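Local coordinates for 122aa long conserved hypothetical protein (Sulfolobus tokodaii, PDB 1WOL) that is of unknown function but is an archaeal homologue of the all-helical HEPN domain, at residues Asp6-Lys9 / Gln10-Asp14. Residues are numbered along the deposited sequence; the frame is centred on the assembly and turned at random.
Sequences DWIK and QAERD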
ATOM      1  N   ASP A   6     -12.292 -10.851  -1.405  1.00 19.71           N
ATOM      2  CA  ASP A   6     -11.760 -10.327  -2.710  1.00 19.00           C
ATOM      3  C   ASP A   6     -10.779  -9.223  -2.493  1.00 17.35           C
ATOM      4  O   ASP A   6      -9.765  -9.158  -3.241  1.00 18.96           O
ATOM      5  CB  ASP A   6     -12.917  -9.739  -3.526  1.00 19.01           C
ATOM      6  CG  ASP A   6     -13.824 -10.823  -3.981  1.00 19.26           C
ATOM      7  OD1 ASP A   6     -15.089 -10.586  -4.016  1.00 23.27           O
ATOM      8  OD2 ASP A   6     -13.307 -11.917  -4.281  1.00 23.82           O
ATOM      9  N   TRP A   7     -11.035  -8.306  -1.558  1.00 17.96           N
ATOM     10  CA  TRP A   7     -10.067  -7.240  -1.275  1.00 16.56           C
ATOM     11  C   TRP A   7      -8.728  -7.887  -0.844  1.00 15.57           C
ATOM     12  O   TRP A   7      -7.675  -7.422  -1.276  1.00 17.14           O
ATOM     13  CB  TRP A   7     -10.531  -6.317  -0.107  1.00 17.02           C
ATOM     14  CG  TRP A   7     -11.681  -5.436  -0.554  1.00 17.34           C
ATOM     15  CD1 TRP A   7     -13.010  -5.603  -0.160  1.00 21.01           C
ATOM     16  CD2 TRP A   7     -11.603  -4.253  -1.261  1.00 19.37           C
ATOM     17  NE1 TRP A   7     -13.737  -4.540  -0.567  1.00 19.26           N
ATOM     18  CE2 TRP A   7     -12.929  -3.688  -1.270  1.00 20.40           C
ATOM     19  CE3 TRP A   7     -10.574  -3.578  -1.924  1.00 20.94           C
ATOM     20  CZ2 TRP A   7     -13.211  -2.480  -1.906  1.00 22.13           C
ATOM     21  CZ3 TRP A   7     -10.831  -2.366  -2.569  1.00 22.64           C
ATOM     22  CH2 TRP A   7     -12.192  -1.804  -2.552  1.00 20.38           C
ATOM     23  N   ILE A   8      -8.806  -8.906   0.068  1.00 16.16           N
ATOM     24  CA  ILE A   8      -7.573  -9.511   0.548  1.00 16.82           C
ATOM     25  C   ILE A   8      -6.885 -10.261  -0.625  1.00 16.77           C
ATOM     26  O   ILE A   8      -5.618 -10.206  -0.727  1.00 17.65           O
ATOM     27  CB  ILE A   8      -7.860 -10.425   1.780  1.00 14.76           C
ATOM     28  CG1 ILE A   8      -8.465  -9.608   2.908  1.00 16.29           C
ATOM     29  CG2 ILE A   8      -6.533 -11.109   2.258  1.00 17.88           C
ATOM     30  CD1 ILE A   8      -7.777  -8.232   3.264  1.00 17.20           C
ATOM     31  N   LYS A   9      -7.596 -10.983  -1.514  1.00 15.98           N
ATOM     32  CA  LYS A   9      -6.905 -11.643  -2.633  1.00 16.78           C
ATOM     33  C   LYS A   9      -6.273 -10.541  -3.466  1.00 14.83           C
ATOM     34  O   LYS A   9      -5.094 -10.847  -3.937  1.00 15.39           O
ATOM     35  CB  LYS A   9      -7.937 -12.402  -3.525  1.00 18.27           C
ATOM     36  CG  LYS A   9      -8.326 -13.760  -2.966  1.00 24.33           C
ATOM     37  CD  LYS A   9      -9.104 -14.574  -4.011  1.00 29.37           C
ATOM     38  CE  LYS A   9     -10.525 -14.259  -4.029  1.00 31.94           C
ATOM     39  NZ  LYS A   9     -11.282 -15.343  -4.949  1.00 31.29           N
ATOM     40  N   GLN A  10      -6.953  -9.425  -3.733  1.00 16.46           N
ATOM     41  CA  GLN A  10      -6.322  -8.377  -4.573  1.00 17.04           C
ATOM     42  C   GLN A  10      -5.059  -7.940  -3.880  1.00 18.73           C
ATOM     43  O   GLN A  10      -3.990  -7.723  -4.546  1.00 17.17           O
ATOM     44  CB  GLN A  10      -7.194  -7.154  -4.688  1.00 19.97           C
ATOM     45  CG  GLN A  10      -8.338  -7.378  -5.636  1.00 21.71           C
ATOM     46  CD  GLN A  10      -8.992  -6.002  -5.822  1.00 22.42           C
ATOM     47  OE1 GLN A  10      -8.612  -5.170  -6.704  1.00 25.42           O
ATOM     48  NE2 GLN A  10      -9.902  -5.710  -4.908  1.00 24.32           N
ATOM     49  N   ALA A  11      -5.108  -7.830  -2.556  1.00 16.43           N
ATOM     50  CA  ALA A  11      -3.863  -7.318  -1.900  1.00 14.22           C
ATOM     51  C   ALA A  11      -2.767  -8.367  -1.950  1.00 14.46           C
ATOM     52  O   ALA A  11      -1.590  -7.924  -2.142  1.00 14.85           O
ATOM     53  CB  ALA A  11      -4.231  -7.007  -0.356  1.00 13.75           C
ATOM     54  N   GLU A  12      -3.072  -9.659  -1.787  1.00 14.25           N
ATOM     55  CA  GLU A  12      -2.038 -10.678  -1.803  1.00 16.29           C
ATOM     56  C   GLU A  12      -1.416 -10.713  -3.196  1.00 14.01           C
ATOM     57  O   GLU A  12      -0.221 -10.860  -3.392  1.00 14.45           O
ATOM     58  CB  GLU A  12      -2.681 -12.046  -1.436  1.00 16.65           C
ATOM     59  CG  GLU A  12      -3.131 -11.860  -0.051  1.00 21.23           C
ATOM     60  CD  GLU A  12      -3.425 -13.017   0.651  1.00 31.70           C
ATOM     61  OE1 GLU A  12      -4.171 -13.818  -0.033  1.00 35.95           O
ATOM     62  OE2 GLU A  12      -2.922 -13.031   1.873  1.00 32.13           O
ATOM     63  N   ARG A  13      -2.253 -10.490  -4.245  1.00 14.16           N
ATOM     64  CA  ARG A  13      -1.669 -10.581  -5.616  1.00 13.60           C
ATOM     65  C   ARG A  13      -0.805  -9.319  -5.870  1.00 14.10           C
ATOM     66  O   ARG A  13       0.248  -9.440  -6.562  1.00 12.65           O
ATOM     67  CB  ARG A  13      -2.916 -10.538  -6.619  1.00 14.72           C
ATOM     68  CG  ARG A  13      -2.449 -10.779  -8.132  1.00 14.76           C
ATOM     69  CD  ARG A  13      -1.987 -12.290  -8.220  1.00 19.73           C
ATOM     70  NE  ARG A  13      -1.951 -12.629  -9.652  1.00 30.27           N
ATOM     71  CZ  ARG A  13      -1.843 -13.848 -10.019  1.00 24.29           C
ATOM     72  NH1 ARG A  13      -1.827 -14.833  -8.994  1.00 34.10           N
ATOM     73  NH2 ARG A  13      -1.576 -14.122 -11.293  1.00 29.38           N
ATOM     74  N   ASP A  14      -1.233  -8.158  -5.395  1.00 11.92           N
ATOM     75  CA  ASP A  14      -0.449  -6.925  -5.552  1.00 12.47           C
ATOM     76  C   ASP A  14       0.925  -7.137  -4.860  1.00 12.61           C
ATOM     77  O   ASP A  14       1.946  -6.663  -5.361  1.00 13.13           O
ATOM     78  CB  ASP A  14      -1.180  -5.716  -4.909  1.00 13.98           C
ATOM     79  CG  ASP A  14      -2.391  -5.284  -5.711  1.00 18.47           C
ATOM     80  OD1 ASP A  14      -2.414  -5.668  -6.868  1.00 20.32           O
ATOM     81  OD2 ASP A  14      -3.217  -4.551  -5.172  1.00 15.39           O
TER
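Glu12 runs its side chain back over the preceding turn to overlap Ile8, the two crossing at a slant, with its carboxylate carbon CD 4.0 Å from CG2 of Ile8. Its CG stands anti to its own carbonyl carbon (chi1 -65°), a torsion that places it beside the backbone N and brings Glu12 CG 3.1 Å from Ile8 O. That same carbonyl oxygen receives the Glu12 backbone N at 2.8 Å, with the donor almost in line with the C=O bond (160°). Beyond the overlap, Glu12 OE2 forms a salt bridge with Lys118 of helix 100-120, while Ile8 packs on Val117. With an alanine here instead of Glu12, Lys118 would probably lose its carboxylate mate and Ile8 CG2 the neighbour lying against it. On another side of the helix, Gln10 runs alongside the Trp7 indole, its amide plane inclined 32° to the ring. Trp7 NE1 is hydrogen-bonded to Gln47 OE1 of helix 27-48. Three further bonds, Gln10 N to Asp6 O, Ala11 N to Trp7 O and Arg13 N to Lys9 O, each span 2.9 Å. The Ala11 methyl touches Leu114. This i to i+4 ladder is that of a regular alpha-helix, here helix 4-23 packing against helices 27-48 and 100-120 in the HEPN helical bundle.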